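Local coordinates for penicillin-binding protein A (Mycobacterium tuberculosis, PDB 3UN7) that probably cross-links the peptidoglycan of the cell wall as a penicillin-binding D,D-transpeptidase and helps to regulate cell length, at residues Glu187-Thr199 and Ile392-Asp404. Sequence-based numbering, arbitrary orientation.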
ATOM      1  N   GLU A 187      -4.477  -8.170  -0.499  1.00 34.16           N
ATOM      2  CA  GLU A 187      -4.974  -8.535   0.829  1.00 35.63           C
ATOM      3  C   GLU A 187      -5.456  -7.278   1.535  1.00 34.75           C
ATOM      4  O   GLU A 187      -4.870  -6.202   1.364  1.00 33.56           O
ATOM      5  CB  GLU A 187      -3.874  -9.246   1.634  1.00 35.81           C
ATOM      6  CG  GLU A 187      -4.299  -9.841   3.006  1.00 39.42           C
ATOM      7  CD  GLU A 187      -3.236 -10.773   3.618  1.00 40.42           C
ATOM      8  OE1 GLU A 187      -2.380 -11.305   2.871  1.00 43.73           O
ATOM      9  OE2 GLU A 187      -3.245 -10.975   4.858  1.00 46.12           O
ATOM     10  N   THR A 188      -6.537  -7.410   2.304  1.00 34.28           N
ATOM     11  CA  THR A 188      -7.045  -6.295   3.088  1.00 33.56           C
ATOM     12  C   THR A 188      -6.830  -6.596   4.562  1.00 34.02           C
ATOM     13  O   THR A 188      -6.814  -7.764   4.974  1.00 33.68           O
ATOM     14  CB  THR A 188      -8.547  -6.025   2.860  1.00 34.76           C
ATOM     15  OG1 THR A 188      -9.275  -7.223   3.108  1.00 34.97           O
ATOM     16  CG2 THR A 188      -8.827  -5.526   1.455  1.00 34.14           C
ATOM     17  N   TYR A 189      -6.663  -5.532   5.342  1.00 33.24           N
ATOM     18  CA  TYR A 189      -6.330  -5.614   6.763  1.00 33.37           C
ATOM     19  C   TYR A 189      -7.127  -4.558   7.482  1.00 32.74           C
ATOM     20  O   TYR A 189      -7.433  -3.533   6.886  1.00 32.81           O
ATOM     21  CB  TYR A 189      -4.852  -5.291   6.972  1.00 33.12           C
ATOM     22  CG  TYR A 189      -3.915  -6.224   6.267  1.00 34.18           C
ATOM     23  CD1 TYR A 189      -3.427  -7.371   6.915  1.00 34.85           C
ATOM     24  CD2 TYR A 189      -3.514  -5.979   4.956  1.00 31.17           C
ATOM     25  CE1 TYR A 189      -2.557  -8.244   6.268  1.00 35.37           C
ATOM     26  CE2 TYR A 189      -2.640  -6.840   4.301  1.00 32.65           C
ATOM     27  CZ  TYR A 189      -2.163  -7.967   4.964  1.00 34.66           C
ATOM     28  OH  TYR A 189      -1.297  -8.816   4.323  1.00 34.76           O
ATOM     29  N   PRO A 190      -7.460  -4.782   8.768  1.00 32.95           N
ATOM     30  CA  PRO A 190      -8.026  -3.652   9.509  1.00 32.53           C
ATOM     31  C   PRO A 190      -6.988  -2.533   9.559  1.00 31.59           C
ATOM     32  O   PRO A 190      -5.817  -2.819   9.811  1.00 30.91           O
ATOM     33  CB  PRO A 190      -8.266  -4.221  10.916  1.00 33.26           C
ATOM     34  CG  PRO A 190      -8.286  -5.707  10.743  1.00 34.65           C
ATOM     35  CD  PRO A 190      -7.383  -6.011   9.582  1.00 33.70           C
ATOM     36  N   PRO A 191      -7.397  -1.283   9.272  1.00 30.97           N
ATOM     37  CA  PRO A 191      -6.484  -0.140   9.336  1.00 30.61           C
ATOM     38  C   PRO A 191      -6.233   0.356  10.770  1.00 31.57           C
ATOM     39  O   PRO A 191      -5.266   1.084  11.015  1.00 30.59           O
ATOM     40  CB  PRO A 191      -7.224   0.925   8.530  1.00 29.96           C
ATOM     41  CG  PRO A 191      -8.683   0.620   8.816  1.00 30.64           C
ATOM     42  CD  PRO A 191      -8.743  -0.885   8.810  1.00 31.00           C
ATOM     43  N   GLY A 192      -7.094  -0.037  11.705  1.00 31.90           N
ATOM     44  CA  GLY A 192      -6.945   0.381  13.093  1.00 33.08           C
ATOM     45  C   GLY A 192      -6.857   1.887  13.265  1.00 33.13           C
ATOM     46  O   GLY A 192      -7.597   2.631  12.631  1.00 32.38           O
ATOM     47  N   SER A 193      -5.938   2.326  14.127  1.00 34.24           N
ATOM     48  CA  SER A 193      -5.738   3.742  14.446  1.00 35.59           C
ATOM     49  C   SER A 193      -5.482   4.654  13.243  1.00 35.01           C
ATOM     50  O   SER A 193      -5.767   5.853  13.315  1.00 34.85           O
ATOM     51  CB  SER A 193      -4.578   3.897  15.436  1.00 36.68           C
ATOM     52  OG  SER A 193      -4.860   3.171  16.612  1.00 40.70           O
ATOM     53  N   THR A 194      -4.936   4.112  12.152  1.00 34.16           N
ATOM     54  CA  THR A 194      -4.718   4.941  10.952  1.00 33.41           C
ATOM     55  C   THR A 194      -6.045   5.494  10.402  1.00 33.21           C
ATOM     56  O   THR A 194      -6.078   6.555   9.765  1.00 32.08           O
ATOM     57  CB  THR A 194      -3.959   4.204   9.803  1.00 33.00           C
ATOM     58  OG1 THR A 194      -4.619   2.979   9.467  1.00 33.92           O
ATOM     59  CG2 THR A 194      -2.485   3.938  10.163  1.00 32.99           C
ATOM     60  N   PHE A 195      -7.133   4.763  10.662  1.00 32.92           N
ATOM     61  CA  PHE A 195      -8.464   5.136  10.177  1.00 33.07           C
ATOM     62  C   PHE A 195      -9.039   6.378  10.853  1.00 33.45           C
ATOM     63  O   PHE A 195      -9.973   6.988  10.334  1.00 33.57           O
ATOM     64  CB  PHE A 195      -9.451   3.969  10.300  1.00 32.90           C
ATOM     65  CG  PHE A 195     -10.579   4.036   9.308  1.00 33.42           C
ATOM     66  CD1 PHE A 195     -10.325   3.941   7.942  1.00 32.20           C
ATOM     67  CD2 PHE A 195     -11.887   4.232   9.726  1.00 32.44           C
ATOM     68  CE1 PHE A 195     -11.357   4.013   7.024  1.00 34.20           C
ATOM     69  CE2 PHE A 195     -12.922   4.310   8.800  1.00 32.92           C
ATOM     70  CZ  PHE A 195     -12.649   4.192   7.449  1.00 33.23           C
ATOM     71  N   LYS A 196      -8.461   6.773  11.986  1.00 33.64           N
ATOM     72  CA  LYS A 196      -8.829   8.039  12.632  1.00 33.92           C
ATOM     73  C   LYS A 196      -8.587   9.230  11.698  1.00 33.49           C
ATOM     74  O   LYS A 196      -9.121  10.312  11.905  1.00 34.08           O
ATOM     75  CB  LYS A 196      -8.082   8.216  13.955  1.00 34.10           C
ATOM     76  CG  LYS A 196      -8.331   7.105  14.955  1.00 35.26           C
ATOM     77  CD  LYS A 196      -7.385   7.212  16.150  1.00 37.93           C
ATOM     78  CE  LYS A 196      -7.667   6.131  17.177  1.00 38.89           C
ATOM     79  NZ  LYS A 196      -6.540   6.011  18.153  1.00 42.02           N
ATOM     80  N   VAL A 197      -7.783   9.027  10.659  1.00 32.70           N
ATOM     81  CA  VAL A 197      -7.640  10.038   9.615  1.00 32.38           C
ATOM     82  C   VAL A 197      -8.991  10.231   8.904  1.00 32.54           C
ATOM     83  O   VAL A 197      -9.404  11.356   8.633  1.00 32.34           O
ATOM     84  CB  VAL A 197      -6.540   9.653   8.595  1.00 32.52           C
ATOM     85  CG1 VAL A 197      -6.560  10.593   7.397  1.00 32.70           C
ATOM     86  CG2 VAL A 197      -5.153   9.662   9.267  1.00 30.01           C
ATOM     87  N   ILE A 198      -9.681   9.129   8.617  1.00 32.41           N
ATOM     88  CA  ILE A 198     -10.973   9.203   7.939  1.00 32.55           C
ATOM     89  C   ILE A 198     -12.049   9.739   8.877  1.00 33.27           C
ATOM     90  O   ILE A 198     -12.854  10.596   8.488  1.00 34.10           O
ATOM     91  CB  ILE A 198     -11.379   7.827   7.334  1.00 32.82           C
ATOM     92  CG1 ILE A 198     -10.323   7.336   6.330  1.00 32.69           C
ATOM     93  CG2 ILE A 198     -12.759   7.882   6.691  1.00 32.41           C
ATOM     94  CD1 ILE A 198      -9.881   8.362   5.280  1.00 33.25           C
ATOM     95  N   THR A 199     -12.051   9.254  10.119  1.00 33.20           N
ATOM     96  CA  THR A 199     -13.008   9.717  11.115  1.00 33.70           C
ATOM     97  C   THR A 199     -12.864  11.231  11.297  1.00 33.74           C
ATOM     98  O   THR A 199     -13.865  11.955  11.339  1.00 34.79           O
ATOM     99  CB  THR A 199     -12.822   8.986  12.469  1.00 33.93           C
ATOM    100  OG1 THR A 199     -12.885   7.570  12.263  1.00 34.27           O
ATOM    101  CG2 THR A 199     -13.891   9.425  13.506  1.00 35.06           C
ATOM    102  N   ILE A 392       7.784  15.499   8.148  1.00 35.82           N
ATOM    103  CA  ILE A 392       6.968  14.354   7.748  1.00 34.61           C
ATOM    104  C   ILE A 392       5.606  14.510   8.412  1.00 33.77           C
ATOM    105  O   ILE A 392       5.540  14.865   9.590  1.00 33.94           O
ATOM    106  CB  ILE A 392       7.615  13.019   8.193  1.00 34.10           C
ATOM    107  CG1 ILE A 392       8.936  12.786   7.466  1.00 35.23           C
ATOM    108  CG2 ILE A 392       6.672  11.826   7.958  1.00 34.01           C
ATOM    109  CD1 ILE A 392       9.708  11.563   7.971  1.00 34.46           C
ATOM    110  N   ALA A 393       4.541  14.280   7.645  1.00 32.50           N
ATOM    111  CA  ALA A 393       3.195  14.186   8.175  1.00 31.70           C
ATOM    112  C   ALA A 393       2.909  12.696   8.232  1.00 31.61           C
ATOM    113  O   ALA A 393       3.125  11.992   7.242  1.00 30.36           O
ATOM    114  CB  ALA A 393       2.198  14.871   7.237  1.00 31.48           C
ATOM    115  N   SER A 394       2.415  12.212   9.363  1.00 31.50           N
ATOM    116  CA  SER A 394       2.199  10.786   9.499  1.00 31.65           C
ATOM    117  C   SER A 394       1.044  10.435  10.423  1.00 32.14           C
ATOM    118  O   SER A 394       0.507  11.291  11.123  1.00 32.86           O
ATOM    119  CB  SER A 394       3.483  10.127  10.022  1.00 32.07           C
ATOM    120  OG  SER A 394       3.656  10.408  11.408  1.00 31.96           O
ATOM    121  N   LYS A 395       0.678   9.153  10.416  1.00 32.95           N
ATOM    122  CA  LYS A 395      -0.174   8.573  11.442  1.00 33.71           C
ATOM    123  C   LYS A 395       0.326   7.149  11.702  1.00 34.43           C
ATOM    124  O   LYS A 395       0.367   6.336  10.777  1.00 33.15           O
ATOM    125  CB  LYS A 395      -1.640   8.551  11.000  1.00 33.49           C
ATOM    126  CG  LYS A 395      -2.614   8.124  12.116  1.00 34.85           C
ATOM    127  CD  LYS A 395      -2.799   9.256  13.131  1.00 37.09           C
ATOM    128  CE  LYS A 395      -3.650   8.843  14.331  1.00 38.41           C
ATOM    129  NZ  LYS A 395      -2.980   7.808  15.159  1.00 41.60           N
ATOM    130  N   THR A 396       0.708   6.849  12.947  1.00 35.20           N
ATOM    131  CA  THR A 396       1.106   5.479  13.289  1.00 36.50           C
ATOM    132  C   THR A 396       0.062   4.852  14.192  1.00 37.47           C
ATOM    133  O   THR A 396      -0.483   5.510  15.086  1.00 39.19           O
ATOM    134  CB  THR A 396       2.551   5.353  13.892  1.00 37.02           C
ATOM    135  OG1 THR A 396       2.500   5.167  15.304  1.00 41.73           O
ATOM    136  CG2 THR A 396       3.402   6.539  13.583  1.00 34.88           C
ATOM    137  N   GLY A 397      -0.263   3.589  13.942  1.00 37.73           N
ATOM    138  CA  GLY A 397      -1.233   2.923  14.802  1.00 37.37           C
ATOM    139  C   GLY A 397      -1.121   1.415  14.784  1.00 37.42           C
ATOM    140  O   GLY A 397      -0.247   0.846  14.121  1.00 36.52           O
ATOM    141  N   THR A 398      -2.003   0.783  15.542  1.00 36.89           N
ATOM    142  CA  THR A 398      -2.104  -0.660  15.576  1.00 37.50           C
ATOM    143  C   THR A 398      -3.499  -1.035  15.135  1.00 37.29           C
ATOM    144  O   THR A 398      -4.393  -0.192  15.112  1.00 36.15           O
ATOM    145  CB  THR A 398      -1.900  -1.230  16.993  1.00 38.37           C
ATOM    146  OG1 THR A 398      -2.943  -0.753  17.838  1.00 38.57           O
ATOM    147  CG2 THR A 398      -0.587  -0.799  17.566  1.00 39.03           C
ATOM    148  N   ALA A 399      -3.662  -2.309  14.792  1.00 37.68           N
ATOM    149  CA  ALA A 399      -4.929  -2.849  14.336  1.00 38.38           C
ATOM    150  C   ALA A 399      -5.083  -4.282  14.828  1.00 39.26           C
ATOM    151  O   ALA A 399      -4.305  -5.156  14.445  1.00 38.86           O
ATOM    152  CB  ALA A 399      -4.999  -2.801  12.816  1.00 37.54           C
ATOM    153  N   GLU A 400      -6.080  -4.505  15.684  1.00 40.67           N
ATOM    154  CA  GLU A 400      -6.484  -5.849  16.098  1.00 42.75           C
ATOM    155  C   GLU A 400      -7.041  -6.623  14.908  1.00 43.02           C
ATOM    156  O   GLU A 400      -7.555  -6.022  13.972  1.00 42.64           O
ATOM    157  CB  GLU A 400      -7.524  -5.775  17.221  1.00 43.27           C
ATOM    158  CG  GLU A 400      -7.009  -5.111  18.488  1.00 43.80           C
ATOM    159  CD  GLU A 400      -7.877  -5.390  19.717  1.00 46.32           C
ATOM    160  OE1 GLU A 400      -9.022  -5.894  19.572  1.00 49.07           O
ATOM    161  OE2 GLU A 400      -7.396  -5.115  20.836  1.00 48.40           O
ATOM    162  N   HIS A 401      -6.936  -7.953  14.940  1.00 44.50           N
ATOM    163  CA  HIS A 401      -7.352  -8.783  13.804  1.00 45.12           C
ATOM    164  C   HIS A 401      -7.684 -10.218  14.212  1.00 47.15           C
ATOM    165  O   HIS A 401      -7.323 -10.663  15.300  1.00 48.31           O
ATOM    166  CB  HIS A 401      -6.260  -8.805  12.715  1.00 44.11           C
ATOM    167  CG  HIS A 401      -4.928  -9.271  13.209  1.00 44.18           C
ATOM    168  ND1 HIS A 401      -4.459 -10.551  12.996  1.00 45.29           N
ATOM    169  CD2 HIS A 401      -3.973  -8.635  13.932  1.00 43.43           C
ATOM    170  CE1 HIS A 401      -3.267 -10.678  13.557  1.00 45.50           C
ATOM    171  NE2 HIS A 401      -2.953  -9.531  14.136  1.00 42.67           N
ATOM    172  N   GLY A 402      -8.352 -10.937  13.316  1.00 48.27           N
ATOM    173  CA  GLY A 402      -8.610 -12.357  13.495  1.00 51.10           C
ATOM    174  C   GLY A 402      -9.820 -12.619  14.354  1.00 53.34           C
ATOM    175  O   GLY A 402     -10.617 -11.712  14.619  1.00 53.44           O
ATOM    176  N   THR A 403      -9.948 -13.868  14.795  1.00 55.88           N
ATOM    177  CA  THR A 403     -11.096 -14.322  15.578  1.00 58.08           C
ATOM    178  C   THR A 403     -10.864 -14.174  17.088  1.00 59.27           C
ATOM    179  O   THR A 403     -11.802 -14.303  17.889  1.00 60.11           O
ATOM    180  CB  THR A 403     -11.433 -15.790  15.245  1.00 59.43           C
ATOM    181  OG1 THR A 403     -10.275 -16.605  15.458  1.00 60.66           O
ATOM    182  CG2 THR A 403     -11.870 -15.924  13.789  1.00 59.06           C
ATOM    183  N   ASP A 404      -9.612 -13.908  17.463  1.00 59.35           N
ATOM    184  CA  ASP A 404      -9.247 -13.624  18.853  1.00 60.24           C
ATOM    185  C   ASP A 404      -8.387 -12.348  18.946  1.00 59.19           C
ATOM    186  O   ASP A 404      -7.207 -12.415  19.312  1.00 59.30           O
ATOM    187  CB  ASP A 404      -8.528 -14.837  19.464  1.00 61.81           C
ATOM    188  CG  ASP A 404      -8.258 -14.683  20.958  1.00 62.67           C
ATOM    189  OD1 ASP A 404      -9.012 -13.961  21.649  1.00 63.50           O
ATOM    190  OD2 ASP A 404      -7.284 -15.295  21.440  1.00 63.39           O
TER
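Pro190 CG meets His401 at the carbon CB, 4.2 Å away, the two side chains crossing at about a right angle, while the imidazole turns elsewhere: Ala399 O lies at its edge, in the ring plane, and NE2 bonds to Pro409 O. The proline ring also rests on the backbone of Glu400, CG standing 3.3 Å from Glu400 O, and Ala399 CB fits beneath the turn, 3.1 Å from Pro190 O.

Here the turn carrying the probable nucleophile is docked on an edge strand through the backbone. Ser193 N donates to Thr398 O over 3.1 Å, nearly straight at 162°, and Gly192 CA adds a CH...O contact to the same oxygen. Neither glycine has a CB to collide: Gly192 lies against Thr398 O and Ala399, and Gly397 CA comes within 3.5 Å of Ser193 CB. With OG beside its own backbone N (chi1 -59°), Ser193, the probable acyl-ester nucleophile, keeps its hydroxyl near Thr398. Pro191 O receives both N and OG1 of Thr194 from one face, so that two donors of one residue hold that carbonyl. Lys395, bent at chi2 and chi4, lays CG and CE against Ser193 O and slides past Val197; its NZ and that of Lys196 share Ser252 OG.

Ser193-Lys196 and Lys395-Gly397 match the SxxK and KTG motifs of penicillin-binding proteins. Strand 393-399, paired with 411-418 at the sheet edge, lies against the turn that leads into helix 196-205, whose Val197 packs on helix 317-328.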